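Fibronectin type III domain-containing protein (Simiduia agarivorans, PDB 6P2K) probably hydrolyses xyloglucan, as expected of a family 74 glycoside hydrolase, this chain being the twin beta-propeller part of a longer protein with fibronectin type III domains. Local coordinates at residues Val29-Ser34 against Phe61-Thr66; Tyr224-Glu229 against Val281-Val286; Gln661-Pro666 against Asn701-Ser706; Gly721-Gln724 against Gln728-Trp731. One frame throughout, in Å; residues are numbered along the deposited sequence.

In the fold
From the N terminus, contact 1 comes first: it closes a loop of 26 residues that includes the outer strands of sheet 17-51, and packs that sheet against the next, 60-93. Contact 2, closing 51 residues, repeats this join further round the same N-terminal propeller, between sheets 210-254 and 265-314. In the second propeller, contact 3 spans 34 residues and sets the outermost strand 661-664 against strand 702-709 of the following sheet; contact 4 closes that sheet's outer hairpin over three residues. All four are in series; none nests within or crosses another. Contacts 3 and 4 touch, with centres about 8 Å apart, whereas contact 2 lies across the chain's centre from both.

Contact 1 (Val29-Ser34 against Phe61-Thr66)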
loop_
_atom_site.group_PDB
_atom_site.type_symbol
_atom_site.label_atom_id
_atom_site.label_comp_id
_atom_site.label_asym_id
_atom_site.label_seq_id
_atom_site.Cartn_x
_atom_site.Cartn_y
_atom_site.Cartn_z
ATOM N N VAL B 29 24.562 48.154 4.582
ATOM C CA VAL B 29 23.387 48.956 4.912
ATOM C C VAL B 29 22.613 49.227 3.627
ATOM O O VAL B 29 23.134 49.849 2.696
ATOM C CB VAL B 29 23.773 50.269 5.611
ATOM C CG1 VAL B 29 22.537 51.121 5.825
ATOM C CG2 VAL B 29 24.439 49.963 6.941
ATOM N N VAL B 30 21.369 48.749 3.569
ATOM C CA VAL B 30 20.529 48.883 2.384
ATOM C C VAL B 30 19.116 49.266 2.796
ATOM O O VAL B 30 18.653 48.948 3.897
ATOM C CB VAL B 30 20.491 47.585 1.543
ATOM C CG1 VAL B 30 21.838 47.336 0.887
ATOM C CG2 VAL B 30 20.088 46.403 2.411
ATOM N N TYR B 31 18.422 49.943 1.884
ATOM C CA TYR B 31 17.027 50.318 2.053
ATOM C C TYR B 31 16.217 49.706 0.921
ATOM O O TYR B 31 16.689 49.631 -0.218
ATOM C CB TYR B 31 16.864 51.837 2.068
ATOM C CG TYR B 31 17.539 52.482 3.254
ATOM C CD1 TYR B 31 18.889 52.804 3.220
ATOM C CD2 TYR B 31 16.832 52.745 4.417
ATOM C CE1 TYR B 31 19.510 53.385 4.309
ATOM C CE2 TYR B 31 17.443 53.325 5.510
ATOM C CZ TYR B 31 18.780 53.642 5.452
ATOM O OH TYR B 31 19.387 54.213 6.543
ATOM N N MET B 32 15.006 49.254 1.241
ATOM C CA MET B 32 14.120 48.644 0.258
ATOM C C MET B 32 12.864 49.488 0.114
ATOM O O MET B 32 12.252 49.878 1.115
ATOM C CB MET B 32 13.746 47.213 0.646
ATOM C CG MET B 32 12.998 46.478 -0.458
ATOM S SD MET B 32 11.226 46.387 -0.151
ATOM C CE MET B 32 11.239 45.210 1.186
ATOM N N ALA B 33 12.481 49.752 -1.131
ATOM C CA ALA B 33 11.310 50.562 -1.441
ATOM C C ALA B 33 10.166 49.637 -1.841
ATOM O O ALA B 33 10.173 49.065 -2.937
ATOM C CB ALA B 33 11.623 51.561 -2.552
ATOM N N SER B 34 9.198 49.480 -0.947
ATOM C CA SER B 34 7.957 48.793 -1.260
ATOM C C SER B 34 6.938 49.799 -1.784
ATOM O O SER B 34 7.149 51.013 -1.736
ATOM C CB SER B 34 7.414 48.079 -0.025
ATOM O OG SER B 34 6.890 49.019 0.896
ATOM N N PHE B 61 9.070 55.276 -4.432
ATOM C CA PHE B 61 9.701 55.107 -5.731
ATOM C C PHE B 61 11.211 55.298 -5.709
ATOM O O PHE B 61 11.876 54.898 -6.671
ATOM C CB PHE B 61 9.095 56.084 -6.750
ATOM C CG PHE B 61 7.669 55.784 -7.108
ATOM C CD1 PHE B 61 7.293 54.518 -7.521
ATOM C CD2 PHE B 61 6.703 56.772 -7.035
ATOM C CE1 PHE B 61 5.980 54.243 -7.853
ATOM C CE2 PHE B 61 5.388 56.500 -7.363
ATOM C CZ PHE B 61 5.029 55.234 -7.771
ATOM N N ALA B 62 11.771 55.890 -4.656
ATOM C CA ALA B 62 13.202 56.159 -4.626
ATOM C C ALA B 62 13.662 56.395 -3.194
ATOM O O ALA B 62 12.927 56.948 -2.372
ATOM C CB ALA B 62 13.562 57.369 -5.495
ATOM N N VAL B 63 14.889 55.966 -2.914
ATOM C CA VAL B 63 15.561 56.219 -1.643
ATOM C C VAL B 63 17.004 56.599 -1.945
ATOM O O VAL B 63 17.654 55.979 -2.792
ATOM C CB VAL B 63 15.505 54.994 -0.702
ATOM C CG1 VAL B 63 16.241 55.283 0.598
ATOM C CG2 VAL B 63 14.069 54.595 -0.414
ATOM N N ALA B 64 17.505 57.624 -1.255
ATOM C CA ALA B 64 18.885 58.057 -1.424
ATOM C C ALA B 64 19.457 58.481 -0.081
ATOM O O ALA B 64 18.811 59.216 0.670
ATOM C CB ALA B 64 18.993 59.210 -2.428
ATOM N N VAL B 65 20.667 58.013 0.215
ATOM C CA VAL B 65 21.398 58.395 1.418
ATOM C C VAL B 65 22.431 59.443 1.037
ATOM O O VAL B 65 23.105 59.316 0.009
ATOM C CB VAL B 65 22.060 57.171 2.079
ATOM C CG1 VAL B 65 22.522 57.513 3.482
ATOM C CG2 VAL B 65 21.098 55.997 2.107
ATOM N N THR B 66 22.562 60.473 1.857
ATOM C CA THR B 66 23.473 61.561 1.526
ATOM C C THR B 66 24.918 61.088 1.618
ATOM O O THR B 66 25.311 60.507 2.636
ATOM C CB THR B 66 23.265 62.751 2.451
ATOM O OG1 THR B 66 23.438 62.334 3.809
ATOM C CG2 THR B 66 21.880 63.335 2.262
#
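Y31 and A33 of strand 30-34 face V63 and V65 of strand 61-66 across two strands that run nearly antiparallel, 163° between their directions, yet share no hydrogen bond. The axes come no closer than 7.2 Å, so side chains fill the gap. The strands draw together where A33 CA lies 6.5 Å from F61 CA, and here the short alanine side chain suits the narrow space. V63 stands between A33 and Y31. With CG1 anti to its own backbone N (chi1 179°), it presents that methyl to Y31 CB at 3.8 Å, while CG2 looks toward A33 CB at 4.4 Å. V65 CG2 meets the tyrosine further out, 3.8 Å from Y31 CE1, approaching the ring obliquely. Both valines cross the tyrosine side chain at about a right angle, and beta-branched residues of this kind suit an extended strand with a packed apolar face. A classic beta bulge at F61 and A62 interrupts the pairing with strand 72-77. Around the contact, I73 of that strand touches Y31, V63 and V65, and V39 of strand 39-42 touches Y31 and V63, which makes this a buried join between successive propeller blades.

Contact 2 (Tyr224-Glu229 against Val281-Val286)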
loop_
_atom_site.group_PDB
_atom_site.type_symbol
_atom_site.label_atom_id
_atom_site.label_comp_id
_atom_site.label_asym_id
_atom_site.label_seq_id
_atom_site.Cartn_x
_atom_site.Cartn_y
_atom_site.Cartn_z
ATOM N N TYR B 224 24.893 55.588 -22.173
ATOM C CA TYR B 224 24.073 54.467 -22.607
ATOM C C TYR B 224 22.610 54.750 -22.298
ATOM O O TYR B 224 22.284 55.390 -21.293
ATOM C CB TYR B 224 24.497 53.159 -21.925
ATOM C CG TYR B 224 25.959 52.816 -22.102
ATOM C CD1 TYR B 224 26.388 52.054 -23.181
ATOM C CD2 TYR B 224 26.909 53.250 -21.188
ATOM C CE1 TYR B 224 27.723 51.736 -23.345
ATOM C CE2 TYR B 224 28.245 52.937 -21.344
ATOM C CZ TYR B 224 28.646 52.180 -22.424
ATOM O OH TYR B 224 29.976 51.869 -22.582
ATOM N N ALA B 225 21.723 54.260 -23.160
ATOM C CA ALA B 225 20.309 54.569 -23.007
ATOM C C ALA B 225 19.466 53.506 -23.696
ATOM O O ALA B 225 19.928 52.802 -24.598
ATOM C CB ALA B 225 19.984 55.955 -23.572
ATOM N N THR B 226 18.219 53.399 -23.243
ATOM C CA THR B 226 17.187 52.631 -23.923
ATOM C C THR B 226 16.083 53.580 -24.360
ATOM O O THR B 226 15.714 54.500 -23.622
ATOM C CB THR B 226 16.602 51.526 -23.034
ATOM O OG1 THR B 226 15.618 52.087 -22.159
ATOM C CG2 THR B 226 17.693 50.862 -22.209
ATOM N N TYR B 227 15.563 53.362 -25.564
ATOM C CA TYR B 227 14.552 54.230 -26.147
ATOM C C TYR B 227 13.345 53.403 -26.556
ATOM O O TYR B 227 13.488 52.282 -27.055
ATOM C CB TYR B 227 15.105 54.991 -27.354
ATOM C CG TYR B 227 15.847 56.257 -26.993
ATOM C CD1 TYR B 227 17.201 56.225 -26.682
ATOM C CD2 TYR B 227 15.197 57.486 -26.973
ATOM C CE1 TYR B 227 17.886 57.383 -26.356
ATOM C CE2 TYR B 227 15.873 58.648 -26.651
ATOM C CZ TYR B 227 17.215 58.591 -26.344
ATOM O OH TYR B 227 17.890 59.747 -26.027
ATOM N N ALA B 228 12.158 53.962 -26.345
ATOM C CA ALA B 228 10.913 53.241 -26.543
ATOM C C ALA B 228 9.958 54.063 -27.392
ATOM O O ALA B 228 10.034 55.294 -27.426
ATOM C CB ALA B 228 10.244 52.912 -25.207
ATOM N N GLU B 229 9.052 53.364 -28.070
ATOM C CA GLU B 229 7.963 54.035 -28.761
ATOM C C GLU B 229 7.158 54.863 -27.765
ATOM O O GLU B 229 7.127 54.575 -26.565
ATOM C CB GLU B 229 7.061 53.013 -29.455
ATOM C CG GLU B 229 7.784 52.058 -30.401
ATOM C CD GLU B 229 6.848 51.374 -31.387
ATOM O OE1 GLU B 229 5.695 51.839 -31.535
ATOM O OE2 GLU B 229 7.263 50.367 -32.007
ATOM N N VAL B 281 28.070 47.274 -18.001
ATOM C CA VAL B 281 26.742 47.877 -17.991
ATOM C C VAL B 281 25.734 46.831 -17.534
ATOM O O VAL B 281 25.719 45.709 -18.051
ATOM C CB VAL B 281 26.359 48.437 -19.372
ATOM C CG1 VAL B 281 25.048 49.200 -19.286
ATOM C CG2 VAL B 281 27.470 49.329 -19.908
ATOM N N LEU B 282 24.893 47.207 -16.575
ATOM C CA LEU B 282 23.886 46.329 -15.997
ATOM C C LEU B 282 22.525 46.663 -16.593
ATOM O O LEU B 282 22.152 47.838 -16.666
ATOM C CB LEU B 282 23.860 46.492 -14.478
ATOM C CG LEU B 282 23.149 45.454 -13.616
ATOM C CD1 LEU B 282 23.746 44.080 -13.853
ATOM C CD2 LEU B 282 23.280 45.854 -12.157
ATOM N N LEU B 283 21.781 45.638 -17.013
ATOM C CA LEU B 283 20.549 45.882 -17.761
ATOM C C LEU B 283 19.502 44.829 -17.422
ATOM O O LEU B 283 19.671 43.648 -17.748
ATOM C CB LEU B 283 20.823 45.908 -19.261
ATOM C CG LEU B 283 19.626 46.270 -20.138
ATOM C CD1 LEU B 283 19.182 47.710 -19.888
ATOM C CD2 LEU B 283 19.951 46.051 -21.611
ATOM N N GLY B 284 18.413 45.267 -16.790
ATOM C CA GLY B 284 17.228 44.451 -16.614
ATOM C C GLY B 284 16.066 45.008 -17.414
ATOM O O GLY B 284 16.281 45.693 -18.418
ATOM N N ALA B 285 14.834 44.743 -16.982
ATOM C CA ALA B 285 13.671 45.205 -17.730
ATOM C C ALA B 285 12.459 45.260 -16.816
ATOM O O ALA B 285 12.444 44.671 -15.731
ATOM C CB ALA B 285 13.374 44.297 -18.928
ATOM N N VAL B 286 11.435 45.970 -17.279
ATOM C CA VAL B 286 10.132 45.957 -16.629
ATOM C C VAL B 286 9.291 44.864 -17.274
ATOM O O VAL B 286 9.294 44.704 -18.501
ATOM C CB VAL B 286 9.450 47.338 -16.718
ATOM C CG1 VAL B 286 9.416 47.848 -18.153
ATOM C CG2 VAL B 286 8.050 47.291 -16.110
#
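Y224 and V281 meet by a CH-pi contact: methyl CG2 of the valine sits over one face of the tyrosine ring, 4.0 Å from the centroid and only 11° off the normal. The methyl thus rests on the middle of the ring. V281 delivers it by holding CG1 anti to its backbone N, which leaves CG2 on the side facing the tyrosine. The ring of Y224 extends along the gap between the strands. The polar end of the tyrosine is held separately, as its OH hydrogen-bonds to H279 ND1 and W299 NE1. A flat residue with a hydroxyl at its far end suits a place that is apolar over the ring and polar beyond it.

Two residues along, T226 divides its branches. OG1, tucked between the backbone N and the carbonyl carbon (chi1 81°), hydrogen-bonds to the carbonyl O of Y265, while T226 CG2 turns to L283 and lies 4.2 Å from L283 CD1. Threonine suits this position because one branch meets carbonyl and the other meets hydrocarbon. No hydrogen bond joins 224-229 to 281-286 directly, although the Y224 hydroxyl reaches H279, just before the second segment; such side-chain packing between second strands of consecutive four-stranded antiparallel sheets is characteristic of the interface between blades of a beta-propeller.

Contact 3 (Gln661-Pro666 against Asn701-Ser706); sequences QKIFTP and NKIVMS
F664 and M705 form a Met-aromatic contact and, beside it, I663 meets I703; together they make an apolar junction between adjacent blades of the second propeller. Strand 661-664 is the outermost strand of one sheet, and strand 702-709 is an inner strand of the next. I663 and F664 form a classic beta bulge opposite I650, so these two consecutive residues both direct their side chains toward the neighbouring blade.

M705 SD lies 3.8 Å from F664 CD2 and equally close to F664 CE2, but at 72° off the ring normal its approach is oblique. M705 is folded along its length: CG sits between the backbone N and the carbonyl carbon (chi1 63°), a second bend at chi2 (88°) brings the sulfur to the phenylalanine, and a third turns the terminal methyl. M705 CG itself lies 4.1 Å from F664 CD2. An unbranched, flexible chain suits that winding path. The isoleucines instead reach for each other tip to tip, CD1 of I663 to CD1 of I703 at 4.2 Å. The ring of F719 also meets that of F664, and I650 touches both F664 and M705. Just beyond the bulge, T665 is the N-cap of helix 666-672.

With no hydrogen bond between the two segments, attachment here depends on close fit and dispersion, to which the polarisable sulfur probably contributes beside the aromatic ring.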
loop_
_atom_site.group_PDB
_atom_site.type_symbol
_atom_site.label_atom_id
_atom_site.label_comp_id
_atom_site.label_asym_id
_atom_site.label_seq_id
_atom_site.Cartn_x
_atom_site.Cartn_y
_atom_site.Cartn_z
ATOM N N GLN B 661 -29.180 48.745 15.282
ATOM C CA GLN B 661 -28.704 49.898 16.038
ATOM C C GLN B 661 -27.298 50.270 15.590
ATOM O O GLN B 661 -26.471 49.394 15.319
ATOM C CB GLN B 661 -28.691 49.633 17.553
ATOM C CG GLN B 661 -30.013 49.169 18.140
ATOM C CD GLN B 661 -30.110 47.656 18.224
ATOM O OE1 GLN B 661 -29.186 46.987 18.695
ATOM N NE2 GLN B 661 -31.233 47.109 17.772
ATOM N N LYS B 662 -27.037 51.574 15.516
ATOM C CA LYS B 662 -25.689 52.078 15.282
ATOM C C LYS B 662 -24.844 51.905 16.540
ATOM O O LYS B 662 -25.261 52.308 17.630
ATOM C CB LYS B 662 -25.745 53.557 14.896
ATOM C CG LYS B 662 -25.366 53.878 13.463
ATOM C CD LYS B 662 -25.231 55.380 13.247
ATOM C CE LYS B 662 -26.475 55.959 12.594
ATOM N NZ LYS B 662 -26.168 57.168 11.780
ATOM N N ILE B 663 -23.654 51.316 16.402
ATOM C CA ILE B 663 -22.794 51.139 17.571
ATOM C C ILE B 663 -21.373 51.641 17.328
ATOM O O ILE B 663 -20.575 51.717 18.268
ATOM C CB ILE B 663 -22.768 49.671 18.039
ATOM C CG1 ILE B 663 -22.153 48.766 16.974
ATOM C CG2 ILE B 663 -24.166 49.205 18.434
ATOM C CD1 ILE B 663 -21.745 47.401 17.500
ATOM N N PHE B 664 -21.034 51.984 16.085
ATOM C CA PHE B 664 -19.738 52.609 15.834
ATOM C C PHE B 664 -19.801 53.436 14.560
ATOM O O PHE B 664 -20.234 52.940 13.516
ATOM C CB PHE B 664 -18.612 51.574 15.734
ATOM C CG PHE B 664 -17.265 52.118 16.124
ATOM C CD1 PHE B 664 -17.063 52.662 17.382
ATOM C CD2 PHE B 664 -16.209 52.100 15.230
ATOM C CE1 PHE B 664 -15.828 53.168 17.748
ATOM C CE2 PHE B 664 -14.971 52.604 15.589
ATOM C CZ PHE B 664 -14.782 53.139 16.852
ATOM N N THR B 665 -19.355 54.682 14.650
ATOM C CA THR B 665 -19.367 55.647 13.562
ATOM C C THR B 665 -17.989 56.269 13.419
ATOM O O THR B 665 -17.130 56.117 14.295
ATOM C CB THR B 665 -20.408 56.745 13.833
ATOM O OG1 THR B 665 -20.003 57.507 14.976
ATOM C CG2 THR B 665 -21.777 56.138 14.090
ATOM N N PRO B 666 -17.732 56.971 12.309
ATOM C CA PRO B 666 -16.473 57.731 12.207
ATOM C C PRO B 666 -16.247 58.699 13.356
ATOM O O PRO B 666 -15.095 58.909 13.757
ATOM C CB PRO B 666 -16.625 58.467 10.869
ATOM C CG PRO B 666 -17.491 57.571 10.059
ATOM C CD PRO B 666 -18.454 56.931 11.024
ATOM N N ASN B 701 -17.816 38.216 23.451
ATOM C CA ASN B 701 -18.106 39.594 23.825
ATOM C C ASN B 701 -17.216 40.593 23.092
ATOM O O ASN B 701 -16.979 41.696 23.598
ATOM C CB ASN B 701 -17.967 39.773 25.339
ATOM C CG ASN B 701 -16.560 39.474 25.840
ATOM O OD1 ASN B 701 -15.740 38.901 25.121
ATOM N ND2 ASN B 701 -16.278 39.858 27.079
ATOM N N LYS B 702 -16.721 40.237 21.906
ATOM C CA LYS B 702 -15.750 41.063 21.201
ATOM C C LYS B 702 -16.192 41.329 19.766
ATOM O O LYS B 702 -16.696 40.435 19.077
ATOM C CB LYS B 702 -14.363 40.405 21.201
ATOM C CG LYS B 702 -13.762 40.199 22.587
ATOM C CD LYS B 702 -13.380 41.520 23.244
ATOM C CE LYS B 702 -13.014 41.316 24.707
ATOM N NZ LYS B 702 -12.476 42.551 25.342
ATOM N N ILE B 703 -15.988 42.570 19.327
ATOM C CA ILE B 703 -16.225 43.003 17.954
ATOM C C ILE B 703 -15.031 43.843 17.523
ATOM O O ILE B 703 -14.521 44.654 18.305
ATOM C CB ILE B 703 -17.537 43.807 17.824
ATOM C CG1 ILE B 703 -18.738 42.951 18.222
ATOM C CG2 ILE B 703 -17.712 44.337 16.407
ATOM C CD1 ILE B 703 -19.986 43.756 18.509
ATOM N N VAL B 704 -14.577 43.650 16.284
ATOM C CA VAL B 704 -13.428 44.372 15.753
ATOM C C VAL B 704 -13.781 44.928 14.379
ATOM O O VAL B 704 -14.601 44.362 13.651
ATOM C CB VAL B 704 -12.171 43.469 15.680
ATOM C CG1 VAL B 704 -12.413 42.284 14.753
ATOM C CG2 VAL B 704 -10.935 44.258 15.248
ATOM N N MET B 705 -13.172 46.063 14.038
ATOM C CA MET B 705 -13.309 46.662 12.716
ATOM C C MET B 705 -12.090 47.537 12.459
ATOM O O MET B 705 -11.333 47.865 13.377
ATOM C CB MET B 705 -14.608 47.469 12.593
ATOM C CG MET B 705 -14.701 48.667 13.529
ATOM S SD MET B 705 -13.976 50.170 12.837
ATOM C CE MET B 705 -14.983 50.394 11.374
ATOM N N SER B 706 -11.915 47.927 11.196
ATOM C CA SER B 706 -10.769 48.737 10.800
ATOM C C SER B 706 -11.186 49.729 9.725
ATOM O O SER B 706 -11.726 49.330 8.688
ATOM C CB SER B 706 -9.623 47.853 10.297
ATOM O OG SER B 706 -8.689 48.601 9.541
#

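Contact 4 (Gly721-Gln724 against Gln728-Trp731)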
loop_
_atom_site.group_PDB
_atom_site.type_symbol
_atom_site.label_atom_id
_atom_site.label_comp_id
_atom_site.label_asym_id
_atom_site.label_seq_id
_atom_site.Cartn_x
_atom_site.Cartn_y
_atom_site.Cartn_z
ATOM N N GLY B 721 -14.355 46.464 20.246
ATOM C CA GLY B 721 -15.475 46.736 21.133
ATOM C C GLY B 721 -15.756 45.536 22.019
ATOM O O GLY B 721 -15.626 44.388 21.584
ATOM N N THR B 722 -16.139 45.810 23.263
ATOM C CA THR B 722 -16.491 44.777 24.228
ATOM C C THR B 722 -17.958 44.928 24.600
ATOM O O THR B 722 -18.403 46.022 24.964
ATOM C CB THR B 722 -15.613 44.856 25.480
ATOM O OG1 THR B 722 -14.234 44.733 25.108
ATOM C CG2 THR B 722 -15.971 43.736 26.450
ATOM N N ILE B 723 -18.702 43.828 24.508
ATOM C CA ILE B 723 -20.132 43.831 24.796
ATOM C C ILE B 723 -20.318 43.794 26.309
ATOM O O ILE B 723 -20.027 42.786 26.957
ATOM C CB ILE B 723 -20.841 42.652 24.123
ATOM C CG1 ILE B 723 -20.504 42.613 22.629
ATOM C CG2 ILE B 723 -22.345 42.741 24.344
ATOM C CD1 ILE B 723 -21.251 41.534 21.864
ATOM N N GLN B 724 -20.806 44.895 26.874
ATOM C CA GLN B 724 -21.091 44.934 28.298
ATOM C C GLN B 724 -22.359 44.136 28.606
ATOM O O GLN B 724 -23.136 43.778 27.716
ATOM C CB GLN B 724 -21.232 46.378 28.778
ATOM C CG GLN B 724 -20.072 47.280 28.380
ATOM C CD GLN B 724 -18.742 46.794 28.924
ATOM O OE1 GLN B 724 -17.815 46.507 28.164
ATOM N NE2 GLN B 724 -18.639 46.706 30.243
ATOM N N GLN B 728 -24.582 47.393 25.832
ATOM C CA GLN B 728 -23.831 48.403 25.108
ATOM C C GLN B 728 -22.410 47.920 24.825
ATOM O O GLN B 728 -21.897 46.995 25.461
ATOM C CB GLN B 728 -23.800 49.717 25.889
ATOM C CG GLN B 728 -24.842 50.727 25.434
ATOM C CD GLN B 728 -26.209 50.104 25.239
ATOM O OE1 GLN B 728 -26.802 49.573 26.179
ATOM N NE2 GLN B 728 -26.717 50.161 24.013
ATOM N N VAL B 729 -21.780 48.558 23.846
ATOM C CA VAL B 729 -20.435 48.213 23.405
ATOM C C VAL B 729 -19.514 49.381 23.720
ATOM O O VAL B 729 -19.801 50.524 23.350
ATOM C CB VAL B 729 -20.398 47.883 21.904
ATOM C CG1 VAL B 729 -19.010 47.408 21.501
ATOM C CG2 VAL B 729 -21.448 46.837 21.575
ATOM N N ASN B 730 -18.417 49.097 24.410
ATOM C CA ASN B 730 -17.395 50.095 24.684
ATOM C C ASN B 730 -16.172 49.797 23.830
ATOM O O ASN B 730 -15.691 48.659 23.801
ATOM C CB ASN B 730 -17.028 50.125 26.168
ATOM C CG ASN B 730 -18.199 50.515 27.049
ATOM O OD1 ASN B 730 -19.107 51.228 26.616
ATOM N ND2 ASN B 730 -18.175 50.068 28.300
ATOM N N TRP B 731 -15.671 50.824 23.154
ATOM C CA TRP B 731 -14.649 50.666 22.136
ATOM C C TRP B 731 -13.300 51.153 22.645
ATOM O O TRP B 731 -13.214 52.085 23.450
ATOM C CB TRP B 731 -15.035 51.425 20.866
ATOM C CG TRP B 731 -16.253 50.865 20.213
ATOM C CD1 TRP B 731 -17.548 51.181 20.494
ATOM C CD2 TRP B 731 -16.296 49.873 19.176
ATOM N NE1 TRP B 731 -18.396 50.454 19.695
ATOM C CE2 TRP B 731 -17.653 49.644 18.876
ATOM C CE3 TRP B 731 -15.319 49.165 18.471
ATOM C CZ2 TRP B 731 -18.060 48.734 17.898
ATOM C CZ3 TRP B 731 -15.725 48.258 17.500
ATOM C CH2 TRP B 731 -17.084 48.053 17.223
HETATM O O HOH W 1 -12.964 46.904 23.957
#
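W731 lays its indole over G721: the glycine CA sits above one face of the six-membered ring, 3.9 Å from its centroid and 22° off the normal, a CH-pi contact. CG of W731 lies beside the backbone N (chi1 -65°), which swings the ring back across the pair. V729 CG1 stands over the same face and is 3.6 Å from G721 CA. Glycine suits a place so closely hemmed in by indole and methyl. I723 lies beside V729 on this face.

On the other face, Q724 and N730 cross at about a right angle, with N730 ND2 3.4 Å from Q724 CG. Threonine suits partly exposed position 722, its OG1 reaching both K702 NZ and a water that donates to N730 O. That carbonyl also accepts a hydrogen bond from the backbone N-H of T722, and the N730 N-H returns one to T722 O. Nearer the turn, Q724 N reaches Q728 O at 2.8 Å, almost along the C=O axis.

The result is an antiparallel hairpin at the outer side of its blade. Strand 702-709 pairs with the inner arm through I703 and G721. F664, from strand 661-664 of the preceding blade, stacks on W731.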